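Local structure of Baccell_00875 (Bacteroides cellulosilyticus DSM 14838, 5NO8) at residues L457-Y462 with G493-L498; Q469-G474 with Q501-A506; D473-L478 with T513-D518. The protein is a polysaccharide lyase that probably removes the L-rhamnose caps linked to glucuronic acid on complex arabinogalactan proteins. All coordinates share one frame; numbering follows the deposited sequence. Where two conformers were deposited one is given.

Contact 1 of 3, residues L457-Y462 with G493-L498; sequences LYFQMY and GIPVRL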
loop_
_atom_site.group_PDB
_atom_site.type_symbol
_atom_site.label_atom_id
_atom_site.label_comp_id
_atom_site.label_asym_id
_atom_site.label_seq_id
_atom_site.Cartn_x
_atom_site.Cartn_y
_atom_site.Cartn_z
ATOM N N LEU A 457 15.545 -4.992 -19.230
ATOM C CA LEU A 457 15.312 -4.339 -20.516
ATOM C C LEU A 457 16.061 -5.068 -21.632
ATOM O O LEU A 457 15.480 -5.395 -22.679
ATOM C CB LEU A 457 15.676 -2.861 -20.502
ATOM C CG LEU A 457 15.580 -2.153 -21.856
ATOM C CD1 LEU A 457 14.130 -2.015 -22.325
ATOM C CD2 LEU A 457 16.240 -0.805 -21.859
ATOM N N TYR A 458 17.346 -5.345 -21.401
ATOM C CA TYR A 458 18.157 -5.969 -22.456
ATOM C C TYR A 458 17.666 -7.356 -22.820
ATOM O O TYR A 458 17.528 -7.657 -24.007
ATOM C CB TYR A 458 19.665 -5.977 -22.085
ATOM C CG TYR A 458 20.344 -4.633 -21.969
ATOM C CD1 TYR A 458 19.901 -3.512 -22.644
ATOM C CD2 TYR A 458 21.503 -4.496 -21.193
ATOM C CE1 TYR A 458 20.555 -2.293 -22.536
ATOM C CE2 TYR A 458 22.166 -3.295 -21.087
ATOM C CZ TYR A 458 21.705 -2.200 -21.750
ATOM O OH TYR A 458 22.355 -1.004 -21.639
ATOM N N PHE A 459 17.346 -8.199 -21.843
ATOM C CA PHE A 459 16.832 -9.518 -22.151
ATOM C C PHE A 459 15.488 -9.444 -22.904
ATOM O O PHE A 459 15.260 -10.218 -23.839
ATOM C CB PHE A 459 16.678 -10.377 -20.912
ATOM C CG PHE A 459 17.979 -10.726 -20.217
ATOM C CD1 PHE A 459 19.030 -11.325 -20.907
ATOM C CD2 PHE A 459 18.124 -10.508 -18.846
ATOM C CE1 PHE A 459 20.204 -11.677 -20.240
ATOM C CE2 PHE A 459 19.292 -10.838 -18.182
ATOM C CZ PHE A 459 20.332 -11.440 -18.881
ATOM N N GLN A 460 14.640 -8.489 -22.535
ATOM C CA GLN A 460 13.377 -8.282 -23.268
ATOM C C GLN A 460 13.646 -7.830 -24.713
ATOM O O GLN A 460 12.957 -8.268 -25.644
ATOM C CB GLN A 460 12.508 -7.241 -22.556
ATOM C CG GLN A 460 12.064 -7.626 -21.151
ATOM C CD GLN A 460 10.963 -8.657 -21.113
ATOM O OE1 GLN A 460 10.583 -9.230 -22.138
ATOM N NE2 GLN A 460 10.457 -8.929 -19.903
ATOM N N MET A 461 14.612 -6.929 -24.889
ATOM C CA MET A 461 15.016 -6.457 -26.222
ATOM C C MET A 461 15.559 -7.562 -27.137
ATOM O O MET A 461 15.431 -7.449 -28.363
ATOM C CB MET A 461 16.001 -5.299 -26.143
ATOM C CG MET A 461 15.425 -3.973 -25.678
ATOM S SD MET A 461 14.154 -3.319 -26.748
ATOM C CE MET A 461 15.034 -2.871 -28.267
ATOM N N TYR A 462 16.118 -8.632 -26.577
ATOM C CA TYR A 462 16.429 -9.822 -27.375
ATOM C C TYR A 462 15.166 -10.412 -27.982
ATOM O O TYR A 462 15.146 -10.757 -29.161
ATOM C CB TYR A 462 17.143 -10.881 -26.536
ATOM C CG TYR A 462 17.274 -12.254 -27.171
ATOM C CD1 TYR A 462 18.008 -12.447 -28.356
ATOM C CD2 TYR A 462 16.704 -13.363 -26.565
ATOM C CE1 TYR A 462 18.148 -13.715 -28.905
ATOM C CE2 TYR A 462 16.832 -14.626 -27.106
ATOM C CZ TYR A 462 17.559 -14.803 -28.270
ATOM O OH TYR A 462 17.641 -16.087 -28.766
ATOM N N GLY A 493 12.840 -7.418 -8.784
ATOM C CA GLY A 493 12.687 -7.927 -10.136
ATOM C C GLY A 493 14.002 -8.430 -10.702
ATOM O O GLY A 493 14.361 -8.117 -11.837
ATOM N N ILE A 494 14.741 -9.196 -9.900
ATOM C CA ILE A 494 15.948 -9.849 -10.408
ATOM C C ILE A 494 15.432 -10.779 -11.518
ATOM O O ILE A 494 14.579 -11.613 -11.246
ATOM C CB ILE A 494 16.657 -10.649 -9.306
ATOM C CG1 ILE A 494 17.168 -9.692 -8.214
ATOM C CG2 ILE A 494 17.807 -11.461 -9.905
ATOM C CD1 ILE A 494 17.496 -10.374 -6.901
ATOM N N PRO A 495 15.888 -10.589 -12.772
ATOM C CA PRO A 495 15.276 -11.325 -13.888
ATOM C C PRO A 495 15.784 -12.779 -14.060
ATOM O O PRO A 495 16.453 -13.100 -15.053
ATOM C CB PRO A 495 15.615 -10.442 -15.095
ATOM C CG PRO A 495 16.915 -9.819 -14.730
ATOM C CD PRO A 495 16.857 -9.581 -13.252
ATOM N N VAL A 496 15.446 -13.645 -13.110
ATOM C CA VAL A 496 15.954 -15.019 -13.083
ATOM C C VAL A 496 15.469 -15.862 -14.272
ATOM O O VAL A 496 16.266 -16.373 -15.055
ATOM C CB VAL A 496 15.606 -15.718 -11.749
ATOM C CG1 VAL A 496 15.991 -17.193 -11.751
ATOM C CG2 VAL A 496 16.268 -14.999 -10.582
ATOM N N ARG A 497 14.157 -16.020 -14.391
ATOM C CA ARG A 497 13.581 -16.799 -15.477
ATOM C C ARG A 497 13.876 -16.186 -16.834
ATOM O O ARG A 497 14.212 -16.910 -17.782
ATOM C CB ARG A 497 12.075 -16.933 -15.331
ATOM C CG ARG A 497 11.643 -17.666 -14.094
ATOM C CD ARG A 497 10.271 -18.284 -14.282
ATOM N NE ARG A 497 10.353 -19.542 -15.021
ATOM C CZ ARG A 497 9.311 -20.307 -15.337
ATOM N NH1 ARG A 497 8.068 -19.950 -15.018
ATOM N NH2 ARG A 497 9.515 -21.437 -15.998
ATOM N N LEU A 498 13.744 -14.865 -16.917
ATOM C CA LEU A 498 13.940 -14.147 -18.172
ATOM C C LEU A 498 15.405 -14.261 -18.636
ATOM O O LEU A 498 15.673 -14.575 -19.790
ATOM C CB LEU A 498 13.568 -12.685 -17.996
ATOM C CG LEU A 498 13.831 -11.744 -19.162
ATOM C CD1 LEU A 498 13.065 -12.161 -20.413
ATOM C CD2 LEU A 498 13.476 -10.338 -18.745
#

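Contact 2 of 3, residues Q469-G474 with Q501-A506; sequences QFVTDG and QSLKEA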
loop_
_atom_site.group_PDB
_atom_site.type_symbol
_atom_site.label_atom_id
_atom_site.label_comp_id
_atom_site.label_asym_id
_atom_site.label_seq_id
_atom_site.Cartn_x
_atom_site.Cartn_y
_atom_site.Cartn_z
ATOM N N GLN A 469 23.369 -9.868 -29.046
ATOM C CA GLN A 469 24.140 -8.890 -28.274
ATOM C C GLN A 469 23.364 -8.350 -27.052
ATOM O O GLN A 469 23.954 -8.054 -26.031
ATOM C CB GLN A 469 24.603 -7.721 -29.160
ATOM C CG GLN A 469 25.519 -6.691 -28.488
ATOM C CD GLN A 469 26.849 -7.288 -28.015
ATOM O OE1 GLN A 469 27.490 -8.043 -28.747
ATOM N NE2 GLN A 469 27.269 -6.940 -26.789
ATOM N N PHE A 470 22.044 -8.228 -27.164
ATOM C CA PHE A 470 21.224 -7.880 -25.992
ATOM C C PHE A 470 21.328 -8.872 -24.827
ATOM O O PHE A 470 21.305 -8.476 -23.662
ATOM C CB PHE A 470 19.754 -7.709 -26.407
ATOM C CG PHE A 470 19.485 -6.436 -27.120
ATOM C CD1 PHE A 470 19.636 -5.235 -26.477
ATOM C CD2 PHE A 470 19.053 -6.434 -28.442
ATOM C CE1 PHE A 470 19.385 -4.045 -27.114
ATOM C CE2 PHE A 470 18.809 -5.243 -29.085
ATOM C CZ PHE A 470 18.980 -4.045 -28.420
ATOM N N VAL A 471 21.437 -10.152 -25.134
ATOM C CA VAL A 471 21.545 -11.176 -24.132
ATOM C C VAL A 471 22.923 -11.061 -23.456
ATOM O O VAL A 471 23.049 -11.230 -22.233
ATOM C CB VAL A 471 21.365 -12.572 -24.734
ATOM C CG1 VAL A 471 21.433 -13.646 -23.663
ATOM C CG2 VAL A 471 20.037 -12.663 -25.502
ATOM N N THR A 472 23.951 -10.796 -24.266
ATOM C CA THR A 472 25.296 -10.538 -23.732
ATOM C C THR A 472 25.288 -9.333 -22.784
ATOM O O THR A 472 25.802 -9.424 -21.672
ATOM C CB THR A 472 26.326 -10.354 -24.879
ATOM O OG1 THR A 472 26.419 -11.586 -25.598
ATOM C CG2 THR A 472 27.704 -9.936 -24.357
ATOM N N ASP A 473 24.673 -8.235 -23.209
ATOM C CA ASP A 473 24.596 -7.025 -22.397
ATOM C C ASP A 473 23.793 -7.238 -21.111
ATOM O O ASP A 473 24.182 -6.732 -20.054
ATOM C CB ASP A 473 24.019 -5.843 -23.205
ATOM C CG ASP A 473 24.923 -5.428 -24.371
ATOM O OD1 ASP A 473 26.084 -5.883 -24.434
ATOM O OD2 ASP A 473 24.469 -4.666 -25.242
ATOM N N GLY A 474 22.698 -7.991 -21.198
ATOM C CA GLY A 474 21.928 -8.364 -20.010
ATOM C C GLY A 474 22.777 -9.139 -19.005
ATOM O O GLY A 474 22.861 -8.782 -17.822
ATOM N N GLN A 501 16.278 -18.027 -19.492
ATOM C CA GLN A 501 15.593 -18.380 -20.744
ATOM C C GLN A 501 16.271 -17.743 -21.948
ATOM O O GLN A 501 16.457 -18.399 -22.962
ATOM C CB GLN A 501 14.105 -17.989 -20.708
ATOM C CG GLN A 501 13.273 -18.469 -21.898
ATOM C CD GLN A 501 13.145 -19.991 -21.992
ATOM O OE1 GLN A 501 13.167 -20.709 -20.985
ATOM N NE2 GLN A 501 13.005 -20.486 -23.217
ATOM N N SER A 502 16.646 -16.476 -21.833
ATOM C CA SER A 502 17.281 -15.758 -22.928
ATOM C C SER A 502 18.661 -16.377 -23.288
ATOM O O SER A 502 18.994 -16.531 -24.468
ATOM C CB SER A 502 17.427 -14.286 -22.564
ATOM O OG SER A 502 16.143 -13.728 -22.325
ATOM N N LEU A 503 19.431 -16.724 -22.261
ATOM C CA LEU A 503 20.692 -17.464 -22.443
ATOM C C LEU A 503 20.495 -18.850 -23.060
ATOM O O LEU A 503 21.250 -19.211 -23.948
ATOM C CB LEU A 503 21.454 -17.563 -21.119
ATOM C CG LEU A 503 22.020 -16.228 -20.632
ATOM C CD1 LEU A 503 22.431 -16.288 -19.167
ATOM C CD2 LEU A 503 23.192 -15.738 -21.476
ATOM N N LYS A 504 19.497 -19.612 -22.610
ATOM C CA LYS A 504 19.177 -20.913 -23.212
ATOM C C LYS A 504 18.802 -20.752 -24.690
ATOM O O LYS A 504 19.366 -21.450 -25.540
ATOM C CB LYS A 504 18.071 -21.654 -22.447
ATOM N N GLU A 505 17.919 -19.791 -24.991
ATOM C CA GLU A 505 17.455 -19.538 -26.369
ATOM C C GLU A 505 18.545 -19.012 -27.296
ATOM O O GLU A 505 18.548 -19.326 -28.482
ATOM C CB GLU A 505 16.278 -18.547 -26.393
ATOM C CG GLU A 505 14.969 -19.125 -25.875
ATOM C CD GLU A 505 13.848 -18.085 -25.690
ATOM O OE1 GLU A 505 14.081 -16.849 -25.808
ATOM O OE2 GLU A 505 12.707 -18.529 -25.410
ATOM N N ALA A 506 19.445 -18.193 -26.763
ATOM C CA ALA A 506 20.560 -17.681 -27.533
ATOM C C ALA A 506 21.689 -18.712 -27.685
ATOM O O ALA A 506 22.666 -18.434 -28.372
ATOM C CB ALA A 506 21.100 -16.407 -26.912
#

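Contact 3 of 3, residues D473-L478 with T513-D518; sequences DGYKTL and TDLRND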
loop_
_atom_site.group_PDB
_atom_site.type_symbol
_atom_site.label_atom_id
_atom_site.label_comp_id
_atom_site.label_asym_id
_atom_site.label_seq_id
_atom_site.Cartn_x
_atom_site.Cartn_y
_atom_site.Cartn_z
ATOM N N ASP A 473 24.673 -8.235 -23.209
ATOM C CA ASP A 473 24.596 -7.025 -22.397
ATOM C C ASP A 473 23.793 -7.238 -21.111
ATOM O O ASP A 473 24.182 -6.732 -20.054
ATOM C CB ASP A 473 24.019 -5.843 -23.205
ATOM C CG ASP A 473 24.923 -5.428 -24.371
ATOM O OD1 ASP A 473 26.084 -5.883 -24.434
ATOM O OD2 ASP A 473 24.469 -4.666 -25.242
ATOM N N GLY A 474 22.698 -7.991 -21.198
ATOM C CA GLY A 474 21.928 -8.364 -20.010
ATOM C C GLY A 474 22.777 -9.139 -19.005
ATOM O O GLY A 474 22.861 -8.782 -17.822
ATOM N N TYR A 475 23.414 -10.189 -19.502
ATOM C CA TYR A 475 24.292 -11.045 -18.705
ATOM C C TYR A 475 25.451 -10.274 -18.052
ATOM O O TYR A 475 25.703 -10.455 -16.858
ATOM C CB TYR A 475 24.811 -12.191 -19.579
ATOM C CG TYR A 475 25.964 -12.962 -18.989
ATOM C CD1 TYR A 475 25.748 -13.922 -18.006
ATOM C CD2 TYR A 475 27.275 -12.748 -19.438
ATOM C CE1 TYR A 475 26.807 -14.647 -17.466
ATOM C CE2 TYR A 475 28.339 -13.464 -18.902
ATOM C CZ TYR A 475 28.092 -14.414 -17.929
ATOM O OH TYR A 475 29.136 -15.111 -17.375
ATOM N N LYS A 476 26.113 -9.410 -18.825
ATOM C CA LYS A 476 27.267 -8.604 -18.362
ATOM C C LYS A 476 26.884 -7.490 -17.377
ATOM O O LYS A 476 27.667 -7.116 -16.494
ATOM C CB LYS A 476 28.004 -7.965 -19.551
ATOM N N THR A 477 25.689 -6.940 -17.558
ATOM C CA THR A 477 25.116 -6.037 -16.578
ATOM C C THR A 477 24.907 -6.759 -15.248
ATOM O O THR A 477 25.252 -6.224 -14.188
ATOM C CB THR A 477 23.809 -5.421 -17.097
ATOM O OG1 THR A 477 24.088 -4.697 -18.291
ATOM C CG2 THR A 477 23.177 -4.471 -16.047
ATOM N N LEU A 478 24.348 -7.962 -15.288
ATOM C CA LEU A 478 24.153 -8.725 -14.073
ATOM C C LEU A 478 25.491 -9.102 -13.414
ATOM O O LEU A 478 25.601 -9.085 -12.182
ATOM C CB LEU A 478 23.308 -9.968 -14.316
ATOM C CG LEU A 478 21.826 -9.721 -14.639
ATOM C CD1 LEU A 478 21.151 -11.051 -14.911
ATOM C CD2 LEU A 478 21.143 -8.970 -13.493
ATOM N N THR A 513 25.136 -21.422 -17.438
ATOM C CA THR A 513 25.544 -22.122 -16.217
ATOM C C THR A 513 26.223 -21.186 -15.215
ATOM O O THR A 513 26.019 -21.336 -14.010
ATOM C CB THR A 513 26.481 -23.311 -16.517
ATOM O OG1 THR A 513 27.505 -22.885 -17.419
ATOM C CG2 THR A 513 25.704 -24.476 -17.127
ATOM N N ASP A 514 27.004 -20.222 -15.703
ATOM C CA ASP A 514 27.638 -19.221 -14.834
ATOM C C ASP A 514 26.632 -18.312 -14.102
ATOM O O ASP A 514 26.749 -18.064 -12.891
ATOM C CB ASP A 514 28.573 -18.336 -15.653
ATOM C CG ASP A 514 29.311 -17.333 -14.805
ATOM O OD1 ASP A 514 29.813 -17.713 -13.732
ATOM O OD2 ASP A 514 29.411 -16.162 -15.213
ATOM N N LEU A 515 25.669 -17.800 -14.856
ATOM C CA LEU A 515 24.599 -16.988 -14.266
ATOM C C LEU A 515 23.750 -17.813 -13.316
ATOM O O LEU A 515 23.421 -17.348 -12.233
ATOM C CB LEU A 515 23.723 -16.359 -15.348
ATOM C CG LEU A 515 22.714 -15.319 -14.838
ATOM C CD1 LEU A 515 23.416 -14.146 -14.178
ATOM C CD2 LEU A 515 21.826 -14.847 -15.989
ATOM N N ARG A 516 23.419 -19.036 -13.705
ATOM C CA ARG A 516 22.684 -19.940 -12.845
ATOM C C ARG A 516 23.404 -20.166 -11.504
ATOM O O ARG A 516 22.770 -20.163 -10.438
ATOM C CB ARG A 516 22.409 -21.253 -13.579
ATOM C CG ARG A 516 21.671 -22.303 -12.765
ATOM C CD ARG A 516 21.130 -23.382 -13.671
ATOM N NE ARG A 516 20.632 -24.530 -12.917
ATOM C CZ ARG A 516 19.654 -25.348 -13.306
ATOM N NH1 ARG A 516 19.018 -25.179 -14.467
ATOM N NH2 ARG A 516 19.298 -26.362 -12.517
ATOM N N ASN A 517 24.727 -20.329 -11.557
ATOM C CA ASN A 517 25.529 -20.463 -10.342
ATOM C C ASN A 517 25.501 -19.190 -9.493
ATOM O O ASN A 517 25.459 -19.275 -8.264
ATOM C CB ASN A 517 26.999 -20.828 -10.672
ATOM C CG ASN A 517 27.170 -22.236 -11.227
ATOM O OD1 ASN A 517 28.192 -22.515 -11.857
ATOM N ND2 ASN A 517 26.199 -23.127 -11.002
ATOM N N ASP A 518 25.543 -18.027 -10.137
ATOM C CA ASP A 518 25.400 -16.742 -9.428
ATOM C C ASP A 518 24.043 -16.636 -8.716
ATOM O O ASP A 518 23.978 -16.230 -7.547
ATOM C CB ASP A 518 25.572 -15.545 -10.366
ATOM C CG ASP A 518 27.023 -15.295 -10.774
ATOM O OD1 ASP A 518 27.952 -15.828 -10.133
ATOM O OD2 ASP A 518 27.232 -14.528 -11.735
#

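Contact 1 of 3, residues L457-Y462 with G493-L498
Leu498, in the first turn of helix 496-505, presses its branched end against Phe459 and Gln460, two consecutive residues in the second half of helix 448-465. It is the residue most covered by the contact, and its CG lies 3.6 Å from Phe459 CB, near the root of the aromatic side chain. With CG anti to the backbone N (chi1 174°), the leucine extends both methyls across the gap between the helices. CD1 rests against Phe459 CB and the amide carbon of Gln460, whereas CD2 comes over the face of the glutamine amide on its nitrogen side, 3.5 Å from Gln460 NE2. The two side chains cross at about a right angle. Gln460 is bent at chi2 (-75°), which carries its CD and NE2 towards the leucine. NE2 is hydrogen-bonded to Glu456 OE2 in its own helix; the amide side chain also lies about 4 Å from a bound glycerol, probably from the crystallisation liquor.

Phe459 has a second neighbour. Its ring passes Leu498 obliquely and turns an edge to Pro495, whose CG lies near the ring plane, 4.3 Å from Phe459 CE2. Pro495 is the N-cap residue of helix 496-505 and the centre of an inverse gamma turn, in which Val496 N donates to Ile494 O at 2.9 Å. The contact thus joins helix 448-465 to the start of helix 496-505, in a helical domain consistent with an alpha/alpha toroid; helix 542-559 also covers this start, through Phe551 and Gln554. No hydrogen bond spans the two segments, so the join rests on van der Waals contact, with a leucine methyl lying over an amide whose nitrogen bonds elsewhere.

Contact 2 of 3, residues Q469-G474 with Q501-A506
Val471 faces Leu503, Ser502 and Ala506 where the start of helix 469-485 packs on helix 496-505, two neighbouring helices of a domain whose succession of helices is consistent with an alpha/alpha toroid. From a backbone position opposite Ser502, with the two CA atoms 6.4 Å apart, the CA-CB bond of Val471 is directed at the other helix, and CB splits into two methyls that both border Ser502 O. CG1, anti to the backbone N (chi1 -178°), takes the tighter place: it goes on to Leu503 CD2, 3.5 Å away, and also rests near Leu503 CG and Ser502 CB. The leucine carries its CG anti to the carbonyl carbon (chi1 -69°), which brings CD2 to the valine. CG2 continues to Ala506, whose CB is 4.1 Å away. Tyr462 of helix 448-465 and Met508 in the loop after helix 496-505 also touch the valine. An alanine here would lack both gamma carbons and would probably leave a gap in front of Leu503 CD2 and Ala506 CB. No hydrogen bond crosses between the segments. Ser502 OG bonds to Leu498 O, and Ser502 O, which lies 3.9 Å from Val471 CG1, already accepts the backbone hydrogen bond of Ala506 N at 2.9 Å.

Contact 3 of 3, residues D473-L478 with T513-D518
Tyr475 and Asp514 each carry CG anti to the backbone N, and these extended first torsions (chi1 167° for the tyrosine) send the phenol and the carboxylate across the gap to one another. Tyr475 OH donates a hydrogen bond to Asp514 OD2. The refined OH to OD2 separation of 2.4 Å is very short, so its exact length is doubtful, but the pairing itself is plain. The acceptor sits near the plane of the ring, at its edge, while the carboxylate plane is turned 67° from that of the ring. The same oxygen forms a salt bridge with Lys479, one turn further along the helix of the tyrosine; this positive charge probably steadies the carboxylate where it receives the phenol.

Behind the polar pair the contact becomes apolar. Leu515 lays its CB beside the same ring, again near the plane, 4.1 Å from Tyr475 CE1, so within the two segments the tyrosine is met along one edge and at its hydroxyl. Helices 469-485 and 509-529 run in roughly the same direction here, their short axes 35° apart and 11.2 Å from each other at closest approach. Helices that share a rough direction and are separated in sequence by one intervening helix are what an alpha/alpha toroid would give, and helix 496-505 is that intermediate here, touching Leu515 through Leu500 and Leu503. One turn after Tyr475, Leu478 crosses Leu515 at about a right angle, their CD1 atoms 3.9 Å apart. Lys479 has a second carboxylate partner in Asp518 OD2, while Asp518 OD1 is hydrogen-bonded to Tyr487 OH.

How the contacts relate
From the N terminus, helix 448-465 supplies the first segment of contact 1, and helix 469-485 then opens contacts 2 and 3 from overlapping segments that share Asp473 and Gly474. The chain next reaches 493-498 and closes contact 1, then 501-506 for contact 2 and finally 513-518 for contact 3. Contact 1 therefore crosses both others, while contacts 2 and 3 close in succession, so that neither encloses the other. Four successive helices, 448-465, 469-485, 496-505 and 509-529, are tied together at one end of the molecule. The contacts also meet directly: Phe459 CZ lies 3.4 Å from Gly474 C, and Leu503 CD1 is 3.5 Å from Leu515 CD2.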